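Long-range contacts in cupin 2, conserved barrel domain protein (Novosphingobium aromaticivorans DSM 12444, PDB 3ES1), which is of unknown function but adopts a cupin-like beta-barrel fold, a scaffold that in relatives often houses a metal or small-molecule site: residues Gly89-Met94 against Leu136-Thr141; Gly108-Glu113 against Lys143-Ala148. One frame throughout, in Å; residues are numbered along the deposited sequence. Where two conformers were deposited one is given.

In the fold
Contacts 1 and 2 lie about 8 Å apart, centre to centre, on the same side of the chain's centre, and their segments alternate along the chain. Both are partly buried. Contact 1, nearer the surface, pairs the loop 89-94 with the edge strand 136-138, and its chemistry is mainly polar, with backbone hydrogen bonds and a salt bridge. Contact 2 lies deeper and is mainly apolar, apart from one bridging water: no direct hydrogen bond joins 108-113 to 143-148, and Cys-145, Ile-110 and Ile-147 pack together between the two sheets. Both reach the three-stranded sheet, where strands 136-138 and 110-113 are neighbours; the salt bridge of Arg-138 with Glu-113 ties one contact to the other.

Contact 1 (Gly89-Met94 against Leu136-Thr141); sequences GKESPM and LWRNTT
With CG of Arg-138 anti to the backbone N (chi1 -176°) and a bend at chi3, its guanidinium swings to Glu-91, whose CG sits between N and the carbonyl carbon. The two side chains run side by side in a salt bridge whose strong bond runs from Arg-138 NE to Glu-91 OE1 at 2.8 Å. OE1 lies in the guanidinium plane but is approached from above the carboxylate plane, with the two planes 66° apart; the NH2 bonds are long and weak. Leu-136 CD1 lies over the rim of one guanidinium face, 3.5 Å above its plane. A leucine in place of Arg-138 would probably leave the carboxylates of Glu-91, and of Glu-113 and Glu-111 which pair with NH1, without their shared guanidinium partner. Ser-92 grips Trp-137 twice: its N donates to Trp-137 O at 2.8 Å, and its OG accepts from Trp-137 N at 2.8 Å, nearly straight (176°). Asn-139 N closes on Lys-90 O at 2.9 Å. These bonds flank the single antiparallel bridge of Glu-91 with Arg-138. The loop between strands 79-86 and 99-107 thus lies along one edge of strand 136-138, whose other edge pairs with strand 110-113.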
loop_
_atom_site.group_PDB
_atom_site.type_symbol
_atom_site.label_atom_id
_atom_site.label_comp_id
_atom_site.label_asym_id
_atom_site.label_seq_id
_atom_site.Cartn_x
_atom_site.Cartn_y
_atom_site.Cartn_z
ATOM N N GLY A 89 16.178 -18.326 -0.331
ATOM C CA GLY A 89 17.064 -18.728 -1.419
ATOM C C GLY A 89 16.492 -18.588 -2.815
ATOM O O GLY A 89 17.029 -19.114 -3.788
ATOM N N LYS A 90 15.362 -17.905 -2.915
ATOM C CA LYS A 90 14.663 -17.737 -4.196
ATOM C C LYS A 90 14.694 -16.304 -4.662
ATOM O O LYS A 90 14.866 -15.358 -3.871
ATOM C CB LYS A 90 13.191 -18.177 -4.081
ATOM C CG LYS A 90 12.934 -19.609 -3.557
ATOM C CD LYS A 90 13.621 -20.691 -4.377
ATOM C CE LYS A 90 13.044 -22.075 -4.092
ATOM N NZ LYS A 90 13.799 -23.114 -4.805
ATOM N N GLU A 91 14.503 -16.158 -5.958
ATOM C CA GLU A 91 14.391 -14.834 -6.553
ATOM C C GLU A 91 13.337 -14.774 -7.650
ATOM O O GLU A 91 13.011 -15.764 -8.279
ATOM C CB GLU A 91 15.741 -14.392 -7.095
ATOM C CG GLU A 91 16.254 -15.275 -8.186
ATOM C CD GLU A 91 17.637 -14.880 -8.610
ATOM O OE1 GLU A 91 18.569 -15.072 -7.802
ATOM O OE2 GLU A 91 17.769 -14.365 -9.738
ATOM N N SER A 92 12.852 -13.569 -7.877
ATOM C CA SER A 92 11.807 -13.315 -8.880
ATOM C C SER A 92 12.485 -13.062 -10.232
ATOM O O SER A 92 13.669 -12.778 -10.254
ATOM C CB SER A 92 10.924 -12.121 -8.407
ATOM O OG SER A 92 11.651 -10.913 -8.456
ATOM N N PRO A 93 11.749 -13.235 -11.361
ATOM C CA PRO A 93 12.225 -12.786 -12.638
ATOM C C PRO A 93 12.375 -11.285 -12.688
ATOM O O PRO A 93 11.626 -10.539 -12.086
ATOM C CB PRO A 93 11.137 -13.275 -13.619
ATOM C CG PRO A 93 10.238 -14.106 -12.857
ATOM C CD PRO A 93 10.351 -13.673 -11.460
HETATM N N MSE A 94 13.423 -10.870 -13.372
HETATM C CA MSE A 94 13.734 -9.475 -13.580
HETATM C C MSE A 94 12.719 -8.946 -14.579
HETATM O O MSE A 94 12.459 -9.582 -15.607
HETATM C CB MSE A 94 15.169 -9.357 -14.105
HETATM C CG MSE A 94 15.621 -7.980 -14.526
HETATM SE SE MSE A 94 16.202 -6.846 -13.057
HETATM C CE MSE A 94 17.451 -8.042 -12.185
ATOM N N LEU A 136 14.433 -7.066 -9.745
ATOM C CA LEU A 136 14.016 -8.371 -9.192
ATOM C C LEU A 136 14.095 -8.317 -7.664
ATOM O O LEU A 136 14.786 -7.469 -7.076
ATOM C CB LEU A 136 14.895 -9.533 -9.760
ATOM C CG LEU A 136 16.395 -9.649 -9.431
ATOM C CD1 LEU A 136 16.644 -10.189 -7.983
ATOM C CD2 LEU A 136 17.089 -10.532 -10.431
ATOM N N TRP A 137 13.376 -9.223 -7.038
ATOM C CA TRP A 137 13.423 -9.429 -5.585
ATOM C C TRP A 137 14.100 -10.773 -5.269
ATOM O O TRP A 137 13.759 -11.789 -5.857
ATOM C CB TRP A 137 12.016 -9.433 -4.977
ATOM C CG TRP A 137 11.209 -8.221 -5.285
ATOM C CD1 TRP A 137 10.306 -8.093 -6.286
ATOM C CD2 TRP A 137 11.294 -6.935 -4.656
ATOM N NE1 TRP A 137 9.778 -6.824 -6.320
ATOM C CE2 TRP A 137 10.373 -6.079 -5.340
ATOM C CE3 TRP A 137 12.052 -6.411 -3.605
ATOM C CZ2 TRP A 137 10.170 -4.766 -4.979
ATOM C CZ3 TRP A 137 11.841 -5.104 -3.246
ATOM C CH2 TRP A 137 10.907 -4.291 -3.933
ATOM N N ARG A 138 15.034 -10.736 -4.340
ATOM C CA ARG A 138 15.819 -11.917 -3.927
ATOM C C ARG A 138 15.852 -12.066 -2.428
ATOM O O ARG A 138 16.164 -11.136 -1.714
ATOM C CB ARG A 138 17.263 -11.861 -4.476
ATOM C CG ARG A 138 18.107 -13.117 -4.151
ATOM C CD ARG A 138 19.519 -13.003 -4.692
ATOM N NE ARG A 138 19.523 -12.961 -6.152
ATOM C CZ ARG A 138 19.828 -11.895 -6.871
ATOM N NH1 ARG A 138 20.181 -10.769 -6.281
ATOM N NH2 ARG A 138 19.809 -11.983 -8.186
ATOM N N ASN A 139 15.459 -13.252 -1.967
ATOM C CA ASN A 139 15.533 -13.616 -0.550
ATOM C C ASN A 139 16.789 -14.410 -0.325
ATOM O O ASN A 139 16.888 -15.555 -0.754
ATOM C CB ASN A 139 14.321 -14.444 -0.137
ATOM C CG ASN A 139 14.222 -14.665 1.355
ATOM O OD1 ASN A 139 15.185 -14.525 2.103
ATOM N ND2 ASN A 139 13.029 -15.008 1.802
ATOM N N THR A 140 17.762 -13.766 0.315
ATOM C CA THR A 140 19.069 -14.366 0.525
ATOM C C THR A 140 19.148 -14.860 1.978
ATOM O O THR A 140 20.206 -15.244 2.465
ATOM C CB THR A 140 20.177 -13.339 0.266
ATOM O OG1 THR A 140 20.061 -12.325 1.252
ATOM C CG2 THR A 140 20.038 -12.722 -1.115
ATOM N N THR A 141 18.014 -14.824 2.657
ATOM C CA THR A 141 17.889 -15.333 4.030
ATOM C C THR A 141 17.339 -16.770 4.091
ATOM O O THR A 141 17.008 -17.364 3.075
ATOM C CB THR A 141 16.973 -14.449 4.953
ATOM O OG1 THR A 141 15.584 -14.761 4.738
ATOM C CG2 THR A 141 17.198 -12.927 4.719
#

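Contact 2 (Gly108-Glu113 against Lys143-Ala148); sequences GEIELE and KPCRIA
Gly-108 and Cys-145 are the pair whose CA atoms lie nearest, 4.4 Å apart, and from there the segments diverge: Glu-111, Leu-112 and Glu-113 make no contact with 143-148. No direct hydrogen bond joins the two backbones, so they are packed against each other and not paired as strands. One water links them instead, accepting from Glu-109 N at 3.2 Å and donating to Lys-143 O at 3.1 Å. Gly-108 has a positive phi (79°) that glycine adopts most easily, and a CB modelled there would point at the other segment and clash with Pro-144 O; the close approach therefore depends on the missing side chain.

Cys-145 supplies the largest share of the buried surface. With SG anti to its backbone N (chi1 178°), the sulfur reaches across to the Glu-109 carbonyl, 3.6 Å from Glu-109 C, and on to the branch point of Ile-110, where SG meets CB at 3.8 Å. Ile-110 is wedged between two partners: its CD1 lies beside Cys-145, while its CG1 touches Ile-147 CD1 at 3.8 Å. The CD1 methyl of Ile-147 also lies 3.9 Å from Ile-110 CG2, so it fits against both branches, and the two isoleucine side chains cross at about a right angle. All three residues are buried, and the contact between their side chains is purely apolar.

Around this cluster, Trp-137 of strand 136-138, Val-122 of strand 119-122 and Met-86 of strand 79-86 also pack on Ile-110. The contact thus joins the start of strand 110-113, in the three-stranded sheet, to strand 145-153 of the seven-stranded sheet, as opposing sheets meet inside a cupin barrel; farther along strand 110-113, Leu-112 packs on Phe-29 of the second subunit.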
loop_
_atom_site.group_PDB
_atom_site.type_symbol
_atom_site.label_atom_id
_atom_site.label_comp_id
_atom_site.label_asym_id
_atom_site.label_seq_id
_atom_site.Cartn_x
_atom_site.Cartn_y
_atom_site.Cartn_z
ATOM N N GLY A 108 10.407 -10.408 7.630
ATOM C CA GLY A 108 11.669 -10.761 7.032
ATOM C C GLY A 108 12.332 -9.576 6.356
ATOM O O GLY A 108 12.000 -8.433 6.600
ATOM N N GLU A 109 13.314 -9.899 5.533
ATOM C CA GLU A 109 13.969 -8.922 4.698
ATOM C C GLU A 109 14.276 -9.460 3.330
ATOM O O GLU A 109 14.332 -10.671 3.084
ATOM C CB GLU A 109 15.212 -8.349 5.344
ATOM C CG GLU A 109 16.291 -9.322 5.691
ATOM C CD GLU A 109 17.375 -8.650 6.528
ATOM O OE1 GLU A 109 17.050 -7.946 7.508
ATOM O OE2 GLU A 109 18.543 -8.788 6.189
ATOM N N ILE A 110 14.474 -8.496 2.458
ATOM C CA ILE A 110 14.551 -8.705 1.008
ATOM C C ILE A 110 15.672 -7.890 0.333
ATOM O O ILE A 110 15.983 -6.761 0.715
ATOM C CB ILE A 110 13.199 -8.361 0.314
ATOM C CG1 ILE A 110 13.077 -9.135 -1.001
ATOM C CG2 ILE A 110 13.093 -6.860 0.034
ATOM C CD1 ILE A 110 12.879 -10.691 -0.826
ATOM N N GLU A 111 16.276 -8.518 -0.670
ATOM C CA GLU A 111 17.268 -7.875 -1.538
ATOM C C GLU A 111 16.587 -7.386 -2.810
ATOM O O GLU A 111 16.029 -8.160 -3.583
ATOM C CB GLU A 111 18.351 -8.879 -1.923
ATOM C CG GLU A 111 19.456 -8.280 -2.818
ATOM C CD GLU A 111 20.696 -9.092 -2.743
ATOM O OE1 GLU A 111 20.791 -10.081 -3.509
ATOM O OE2 GLU A 111 21.543 -8.757 -1.888
ATOM N N LEU A 112 16.643 -6.088 -3.012
ATOM C CA LEU A 112 16.156 -5.489 -4.251
ATOM C C LEU A 112 17.322 -5.257 -5.169
ATOM O O LEU A 112 18.234 -4.488 -4.852
ATOM C CB LEU A 112 15.451 -4.178 -3.967
ATOM C CG LEU A 112 15.025 -3.258 -5.107
ATOM C CD1 LEU A 112 14.089 -3.989 -6.095
ATOM C CD2 LEU A 112 14.353 -2.056 -4.577
ATOM N N GLU A 113 17.237 -5.872 -6.340
ATOM C CA GLU A 113 18.245 -5.693 -7.395
ATOM C C GLU A 113 17.648 -4.971 -8.596
ATOM O O GLU A 113 16.582 -5.357 -9.111
ATOM C CB GLU A 113 18.830 -7.035 -7.834
ATOM C CG GLU A 113 19.928 -6.881 -8.875
ATOM C CD GLU A 113 20.628 -8.179 -9.248
ATOM O OE1 GLU A 113 20.700 -9.107 -8.392
ATOM O OE2 GLU A 113 21.153 -8.236 -10.403
ATOM N N LYS A 143 14.644 -17.550 5.981
ATOM C CA LYS A 143 13.250 -17.452 6.351
ATOM C C LYS A 143 12.475 -16.773 5.227
ATOM O O LYS A 143 13.063 -15.964 4.509
ATOM C CB LYS A 143 13.102 -16.587 7.600
ATOM C CG LYS A 143 13.774 -17.093 8.865
ATOM C CD LYS A 143 13.658 -16.095 10.018
ATOM N N PRO A 144 11.143 -17.058 5.096
ATOM C CA PRO A 144 10.373 -16.335 4.077
ATOM C C PRO A 144 10.284 -14.823 4.395
ATOM O O PRO A 144 10.462 -14.394 5.517
ATOM C CB PRO A 144 8.971 -17.007 4.117
ATOM C CG PRO A 144 8.878 -17.631 5.527
ATOM C CD PRO A 144 10.321 -18.062 5.798
ATOM N N CYS A 145 10.095 -14.055 3.346
ATOM C CA CYS A 145 9.871 -12.629 3.442
ATOM C C CYS A 145 8.536 -12.263 2.796
ATOM O O CYS A 145 8.291 -12.583 1.623
ATOM C CB CYS A 145 10.990 -11.888 2.693
ATOM S SG CYS A 145 10.772 -10.105 2.694
ATOM N N ARG A 146 7.684 -11.624 3.571
ATOM C CA ARG A 146 6.364 -11.174 3.105
ATOM C C ARG A 146 6.387 -9.695 2.794
ATOM O O ARG A 146 6.775 -8.870 3.610
ATOM C CB ARG A 146 5.273 -11.458 4.130
ATOM C CG ARG A 146 3.907 -10.915 3.700
ATOM C CD ARG A 146 2.760 -11.461 4.543
ATOM N NE ARG A 146 2.529 -12.859 4.206
ATOM C CZ ARG A 146 1.683 -13.680 4.832
ATOM N NH1 ARG A 146 0.930 -13.283 5.864
ATOM N NH2 ARG A 146 1.606 -14.926 4.419
ATOM N N ILE A 147 5.943 -9.379 1.582
ATOM C CA ILE A 147 5.850 -7.998 1.130
ATOM C C ILE A 147 4.449 -7.711 0.590
ATOM O O ILE A 147 3.879 -8.491 -0.140
ATOM C CB ILE A 147 6.920 -7.654 0.010
ATOM C CG1 ILE A 147 8.342 -8.048 0.444
ATOM C CG2 ILE A 147 6.884 -6.144 -0.319
ATOM C CD1 ILE A 147 9.408 -8.028 -0.684
ATOM N N ALA A 148 3.892 -6.595 1.035
ATOM C CA ALA A 148 2.633 -6.072 0.463
ATOM C C ALA A 148 3.000 -5.093 -0.629
ATOM O O ALA A 148 3.761 -4.114 -0.394
ATOM C CB ALA A 148 1.790 -5.343 1.561
HETATM O O HOH W 1 13.470 -13.059 5.545
#